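Beta-glucoside phosphorylase BglX (Unidentified, PDB 5VQE) probably transfers glucose from beta-glucosides to phosphate, as a glycoside phosphorylase of the GH3 family. Local coordinates at residues Ile485-Ser490 against Pro514-Asp519; Phe508-Asn513 against Tyr526-Thr531. One frame throughout, in Å; residues are numbered along the deposited sequence.

Contact 1: Ile485-Ser490 against Pro514-Asp519; sequences IRLVWS and PYHLVD
Arg486 grips the carboxylate of Asp519 side-on, with one nitrogen to each oxygen. Arg486 NE donates to Asp519 OD2 at 2.8 Å, and Arg486 NH2 to Asp519 OD1 at 2.7 Å, on its syn lone pair; both bonds are nearly straight. The guanidinium and carboxylate planes lie only 14° apart, so the salt bridge is nearly flat. Asp519 OD2 also accepts from Leu487 N at 3.1 Å, from above the carboxylate plane. Three bonds thus hold the acid and fix its rotation. CG1 of Val518 lies over one face of the guanidinium, 3.9 Å from Arg486 NE. The arginine reaches back to the acid because its chain bends at chi2 and chi3 (-85° and -58°).

Leu487 packs beside this pair. Leu487 CB lies 3.6 Å from Asp519 CB, and Leu487 CG meets the His516 ring obliquely. Leu487 CD2 sits over one face of the Trp489 ring, toward its rim. A water joins Trp489 NE1 to Asp519 O. Further out, Asn513 ND2 bonds Ile485 O, and the His516 ring meets Phe476. Asp519 directly follows a short 3-10 turn ending at Val518. This side-on arginine-aspartate salt bridge ties together the loops leaving the C-terminal ends of neighbouring parallel strands 469-475 and 506-510.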
loop_
_atom_site.group_PDB
_atom_site.type_symbol
_atom_site.label_atom_id
_atom_site.label_comp_id
_atom_site.label_asym_id
_atom_site.label_seq_id
_atom_site.Cartn_x
_atom_site.Cartn_y
_atom_site.Cartn_z
ATOM N N ILE A 485 6.103 -8.550 -11.661
ATOM C CA ILE A 485 6.939 -8.993 -10.555
ATOM C C ILE A 485 7.172 -10.497 -10.647
ATOM O O ILE A 485 7.399 -11.166 -9.644
ATOM C CB ILE A 485 6.336 -8.604 -9.191
ATOM C CG1 ILE A 485 4.933 -9.190 -9.044
ATOM C CG2 ILE A 485 6.333 -7.090 -9.035
ATOM C CD1 ILE A 485 4.330 -9.004 -7.654
ATOM N N ARG A 486 7.066 -11.029 -11.861
ATOM C CA ARG A 486 7.386 -12.416 -12.130
ATOM C C ARG A 486 8.860 -12.675 -11.858
ATOM O O ARG A 486 9.701 -11.769 -11.885
ATOM C CB ARG A 486 7.066 -12.762 -13.584
ATOM C CG ARG A 486 5.584 -12.725 -13.925
ATOM C CD ARG A 486 4.899 -14.031 -13.597
ATOM N NE ARG A 486 5.515 -15.142 -14.305
ATOM C CZ ARG A 486 5.288 -15.436 -15.580
ATOM N NH1 ARG A 486 4.448 -14.703 -16.300
ATOM N NH2 ARG A 486 5.903 -16.468 -16.135
ATOM N N LEU A 487 9.164 -13.940 -11.601
ATOM C CA LEU A 487 10.541 -14.363 -11.417
ATOM C C LEU A 487 11.348 -14.086 -12.677
ATOM O O LEU A 487 11.005 -14.566 -13.762
ATOM C CB LEU A 487 10.584 -15.849 -11.071
ATOM C CG LEU A 487 11.413 -16.235 -9.852
ATOM C CD1 LEU A 487 11.343 -17.739 -9.655
ATOM C CD2 LEU A 487 12.856 -15.782 -10.008
ATOM N N VAL A 488 12.406 -13.295 -12.529
ATOM C CA VAL A 488 13.353 -12.996 -13.597
ATOM C C VAL A 488 14.734 -13.375 -13.085
ATOM O O VAL A 488 15.109 -13.000 -11.969
ATOM C CB VAL A 488 13.296 -11.510 -14.004
ATOM C CG1 VAL A 488 14.377 -11.174 -15.030
ATOM C CG2 VAL A 488 11.918 -11.161 -14.550
ATOM N N TRP A 489 15.482 -14.130 -13.885
ATOM C CA TRP A 489 16.796 -14.602 -13.475
ATOM C C TRP A 489 17.880 -13.635 -13.944
ATOM O O TRP A 489 17.787 -13.043 -15.024
ATOM C CB TRP A 489 17.057 -16.005 -14.026
ATOM C CG TRP A 489 15.971 -16.967 -13.668
ATOM C CD1 TRP A 489 15.024 -17.481 -14.502
ATOM C CD2 TRP A 489 15.699 -17.503 -12.373
ATOM N NE1 TRP A 489 14.183 -18.315 -13.807
ATOM C CE2 TRP A 489 14.578 -18.346 -12.497
ATOM C CE3 TRP A 489 16.297 -17.359 -11.120
ATOM C CZ2 TRP A 489 14.047 -19.042 -11.418
ATOM C CZ3 TRP A 489 15.769 -18.052 -10.049
ATOM C CH2 TRP A 489 14.654 -18.878 -10.202
ATOM N N SER A 490 18.913 -13.481 -13.120
ATOM C CA SER A 490 19.981 -12.520 -13.398
ATOM C C SER A 490 21.327 -13.193 -13.647
ATOM O O SER A 490 21.433 -14.118 -14.454
ATOM N N PRO A 514 3.688 -14.362 -3.494
ATOM C CA PRO A 514 3.294 -15.714 -3.079
ATOM C C PRO A 514 3.074 -16.684 -4.228
ATOM O O PRO A 514 2.780 -17.857 -3.974
ATOM C CB PRO A 514 1.978 -15.464 -2.336
ATOM C CG PRO A 514 1.398 -14.302 -3.095
ATOM C CD PRO A 514 2.559 -13.419 -3.411
ATOM N N TYR A 515 3.215 -16.239 -5.476
ATOM C CA TYR A 515 2.849 -17.043 -6.637
ATOM C C TYR A 515 4.056 -17.585 -7.396
ATOM O O TYR A 515 3.914 -17.967 -8.562
ATOM C CB TYR A 515 1.987 -16.218 -7.589
ATOM C CG TYR A 515 0.718 -15.697 -6.959
ATOM C CD1 TYR A 515 0.505 -14.342 -6.813
ATOM C CD2 TYR A 515 -0.255 -16.568 -6.496
ATOM C CE1 TYR A 515 -0.656 -13.863 -6.239
ATOM C CE2 TYR A 515 -1.410 -16.105 -5.923
ATOM C CZ TYR A 515 -1.609 -14.751 -5.794
ATOM O OH TYR A 515 -2.767 -14.290 -5.204
ATOM N N HIS A 516 5.239 -17.636 -6.775
ATOM C CA HIS A 516 6.432 -17.991 -7.542
ATOM C C HIS A 516 6.424 -19.439 -8.021
ATOM O O HIS A 516 7.204 -19.779 -8.918
ATOM C CB HIS A 516 7.695 -17.720 -6.729
ATOM C CG HIS A 516 8.127 -16.289 -6.750
ATOM N ND1 HIS A 516 8.098 -15.518 -7.892
ATOM C CD2 HIS A 516 8.595 -15.489 -5.765
ATOM C CE1 HIS A 516 8.533 -14.303 -7.609
ATOM N NE2 HIS A 516 8.846 -14.260 -6.325
ATOM N N LEU A 517 5.564 -20.302 -7.478
ATOM C CA LEU A 517 5.424 -21.620 -8.080
ATOM C C LEU A 517 5.009 -21.538 -9.549
ATOM O O LEU A 517 5.119 -22.543 -10.260
ATOM C CB LEU A 517 4.421 -22.459 -7.290
ATOM C CG LEU A 517 4.939 -23.061 -5.975
ATOM C CD1 LEU A 517 3.811 -23.698 -5.186
ATOM C CD2 LEU A 517 6.060 -24.096 -6.208
ATOM N N VAL A 518 4.542 -20.371 -10.011
ATOM C CA VAL A 518 4.272 -20.162 -11.434
ATOM C C VAL A 518 5.541 -20.349 -12.251
ATOM O O VAL A 518 5.516 -20.921 -13.349
ATOM C CB VAL A 518 3.672 -18.758 -11.658
ATOM C CG1 VAL A 518 3.736 -18.353 -13.138
ATOM C CG2 VAL A 518 2.237 -18.702 -11.162
ATOM N N ASP A 519 6.662 -19.847 -11.747
ATOM C CA ASP A 519 7.909 -19.855 -12.495
ATOM C C ASP A 519 8.882 -20.935 -12.036
ATOM O O ASP A 519 9.857 -21.202 -12.748
ATOM C CB ASP A 519 8.573 -18.477 -12.407
ATOM C CG ASP A 519 7.852 -17.432 -13.250
ATOM O OD1 ASP A 519 7.589 -17.712 -14.440
ATOM O OD2 ASP A 519 7.535 -16.344 -12.729
HETATM O O HOH W 1 11.709 -19.674 -14.309
#

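Contact 2: Phe508-Asn513 against Tyr526-Thr531; sequences FLSFSN and YINAYT
Phe508 and Tyr526 lie side by side on one face of the sheet and point the same way. Their planes are 12° apart, but the rings are slid so far that they barely overlap. Phe508 CD1 approaches Tyr526 CE1 to 3.4 Å. Both rings have CG anti to the backbone N (chi1 -165° and -180°), which sets them alongside each other. On the other face Leu509 CD2 touches Ile527 CD1 at 3.7 Å. Between the two faces, parallel backbone bonds run from Ile527 N to Phe508 O, from Ser510 N to Ile527 O and from Ala529 N to Ser510 O.

Ser510 CB sits 3.5 Å from Tyr526 OH. Ser510 OG accepts from Ser512 N at 3.3 Å, which makes an ST turn. Ser510 OG also donates to Asn513 O at 2.6 Å, from above the carbonyl plane. An alanine here is likely to leave Ser512 N and Asn513 O without this partner and to let the turn after the strand shift. Beyond the strands, Phe511 CD2 touches Ala529 CB, while Thr531 O lies at the edge of the Phe511 ring. A water accepts from Tyr530 N and probably donates to Ser512 O.

The pair is the 506-510 and 525-528 part of the mixed sheet. Strand 469-475 flanks the first and strand 393-397 the second. Met540 of helix 534-544 covers Phe511, Ile527 and Ala529.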
loop_
_atom_site.group_PDB
_atom_site.type_symbol
_atom_site.label_atom_id
_atom_site.label_comp_id
_atom_site.label_asym_id
_atom_site.label_seq_id
_atom_site.Cartn_x
_atom_site.Cartn_y
_atom_site.Cartn_z
ATOM N N PHE A 508 12.997 -23.579 -1.997
ATOM C CA PHE A 508 12.662 -22.263 -2.541
ATOM C C PHE A 508 11.885 -21.462 -1.501
ATOM O O PHE A 508 10.837 -21.910 -1.028
ATOM C CB PHE A 508 11.847 -22.383 -3.835
ATOM C CG PHE A 508 11.779 -21.102 -4.618
ATOM C CD1 PHE A 508 10.920 -20.084 -4.239
ATOM C CD2 PHE A 508 12.591 -20.906 -5.722
ATOM C CE1 PHE A 508 10.873 -18.900 -4.953
ATOM C CE2 PHE A 508 12.543 -19.729 -6.433
ATOM C CZ PHE A 508 11.684 -18.728 -6.048
ATOM N N LEU A 509 12.408 -20.288 -1.148
ATOM C CA LEU A 509 11.796 -19.379 -0.187
ATOM C C LEU A 509 11.430 -18.083 -0.895
ATOM O O LEU A 509 12.311 -17.399 -1.429
ATOM C CB LEU A 509 12.755 -19.075 0.965
ATOM C CG LEU A 509 13.462 -20.250 1.641
ATOM C CD1 LEU A 509 14.505 -19.724 2.614
ATOM C CD2 LEU A 509 12.467 -21.150 2.346
ATOM N N SER A 510 10.150 -17.728 -0.879
ATOM C CA SER A 510 9.714 -16.410 -1.325
ATOM C C SER A 510 9.487 -15.512 -0.117
ATOM O O SER A 510 8.733 -15.870 0.794
ATOM C CB SER A 510 8.427 -16.474 -2.142
ATOM O OG SER A 510 8.023 -15.150 -2.464
ATOM N N PHE A 511 10.128 -14.344 -0.126
ATOM C CA PHE A 511 9.909 -13.323 0.888
ATOM C C PHE A 511 9.049 -12.174 0.364
ATOM O O PHE A 511 9.055 -11.078 0.936
ATOM C CB PHE A 511 11.253 -12.816 1.414
ATOM C CG PHE A 511 11.977 -13.816 2.296
ATOM C CD1 PHE A 511 12.725 -14.848 1.739
ATOM C CD2 PHE A 511 11.899 -13.727 3.679
ATOM C CE1 PHE A 511 13.391 -15.768 2.547
ATOM C CE2 PHE A 511 12.560 -14.642 4.489
ATOM C CZ PHE A 511 13.310 -15.666 3.916
ATOM N N SER A 512 8.293 -12.411 -0.706
ATOM C CA SER A 512 7.334 -11.422 -1.175
ATOM C C SER A 512 6.233 -12.090 -1.992
ATOM O O SER A 512 5.246 -12.568 -1.422
ATOM C CB SER A 512 8.057 -10.337 -1.969
ATOM O OG SER A 512 7.268 -9.175 -2.037
ATOM N N ASN A 513 6.402 -12.169 -3.310
ATOM C CA ASN A 513 5.351 -12.668 -4.195
ATOM C C ASN A 513 4.958 -14.095 -3.810
ATOM O O ASN A 513 5.825 -14.985 -3.783
ATOM C CB ASN A 513 5.846 -12.619 -5.641
ATOM C CG ASN A 513 4.768 -12.977 -6.654
ATOM O OD1 ASN A 513 3.708 -13.477 -6.307
ATOM N ND2 ASN A 513 5.059 -12.733 -7.927
ATOM N N TYR A 526 8.523 -25.525 -0.973
ATOM C CA TYR A 526 8.263 -24.120 -1.268
ATOM C C TYR A 526 7.595 -23.482 -0.062
ATOM O O TYR A 526 6.637 -24.038 0.479
ATOM C CB TYR A 526 7.369 -23.974 -2.507
ATOM C CG TYR A 526 7.063 -22.537 -2.878
ATOM C CD1 TYR A 526 7.857 -21.850 -3.780
ATOM C CD2 TYR A 526 5.988 -21.864 -2.310
ATOM C CE1 TYR A 526 7.588 -20.530 -4.116
ATOM C CE2 TYR A 526 5.708 -20.548 -2.642
ATOM C CZ TYR A 526 6.514 -19.884 -3.543
ATOM O OH TYR A 526 6.252 -18.566 -3.877
ATOM N N ILE A 527 8.112 -22.327 0.360
ATOM C CA ILE A 527 7.620 -21.615 1.536
ATOM C C ILE A 527 7.379 -20.159 1.157
ATOM O O ILE A 527 8.231 -19.525 0.524
ATOM C CB ILE A 527 8.608 -21.706 2.718
ATOM C CG1 ILE A 527 8.772 -23.162 3.167
ATOM C CG2 ILE A 527 8.114 -20.877 3.910
ATOM C CD1 ILE A 527 10.031 -23.424 3.963
ATOM N N ASN A 528 6.226 -19.631 1.552
ATOM C CA ASN A 528 5.906 -18.219 1.384
ATOM C C ASN A 528 6.072 -17.506 2.720
ATOM O O ASN A 528 5.489 -17.926 3.724
ATOM C CB ASN A 528 4.475 -18.040 0.878
ATOM C CG ASN A 528 4.371 -18.088 -0.633
ATOM O OD1 ASN A 528 5.317 -17.753 -1.346
ATOM N ND2 ASN A 528 3.203 -18.477 -1.129
ATOM N N ALA A 529 6.852 -16.419 2.721
ATOM C CA ALA A 529 7.043 -15.589 3.899
ATOM C C ALA A 529 6.481 -14.176 3.754
ATOM O O ALA A 529 6.375 -13.471 4.762
ATOM C CB ALA A 529 8.534 -15.506 4.247
ATOM N N TYR A 530 6.166 -13.737 2.528
ATOM C CA TYR A 530 5.388 -12.528 2.237
ATOM C C TYR A 530 6.114 -11.214 2.509
ATOM O O TYR A 530 5.724 -10.172 1.969
ATOM C CB TYR A 530 4.078 -12.513 3.028
ATOM C CG TYR A 530 3.284 -13.795 3.002
ATOM C CD1 TYR A 530 2.565 -14.170 1.877
ATOM C CD2 TYR A 530 3.232 -14.618 4.119
ATOM C CE1 TYR A 530 1.831 -15.338 1.853
ATOM C CE2 TYR A 530 2.502 -15.784 4.110
ATOM C CZ TYR A 530 1.803 -16.144 2.974
ATOM O OH TYR A 530 1.070 -17.308 2.961
ATOM N N THR A 531 7.136 -11.231 3.364
ATOM C CA THR A 531 7.831 -10.021 3.779
ATOM C C THR A 531 9.322 -10.288 3.876
ATOM O O THR A 531 9.731 -11.300 4.445
ATOM C CB THR A 531 7.332 -9.543 5.147
ATOM O OG1 THR A 531 5.903 -9.421 5.130
ATOM C CG2 THR A 531 7.961 -8.219 5.516
HETATM O O HOH W 2 6.814 -8.080 0.594
HETATM O O HOH W 3 5.594 -14.916 0.019
#

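Overall arrangement
Contact 2 is fully buried and joins two neighbouring parallel strands of the mixed sheet. Contact 1 is only partly buried and joins the loops that follow strands 469-475 and 506-510. Segment 514-519 continues directly from 508-513, and the segments of the two contacts alternate along the chain. Their centres lie 11 Å apart. They also touch: Asn528 ND2 probably bonds Pro514 O, and His516 packs on Ser510. The chemistry follows the place. The strands use backbone bonds, aromatic and aliphatic packing, with waters where they end. The loops rely on a charged pair and a leucine packed against it.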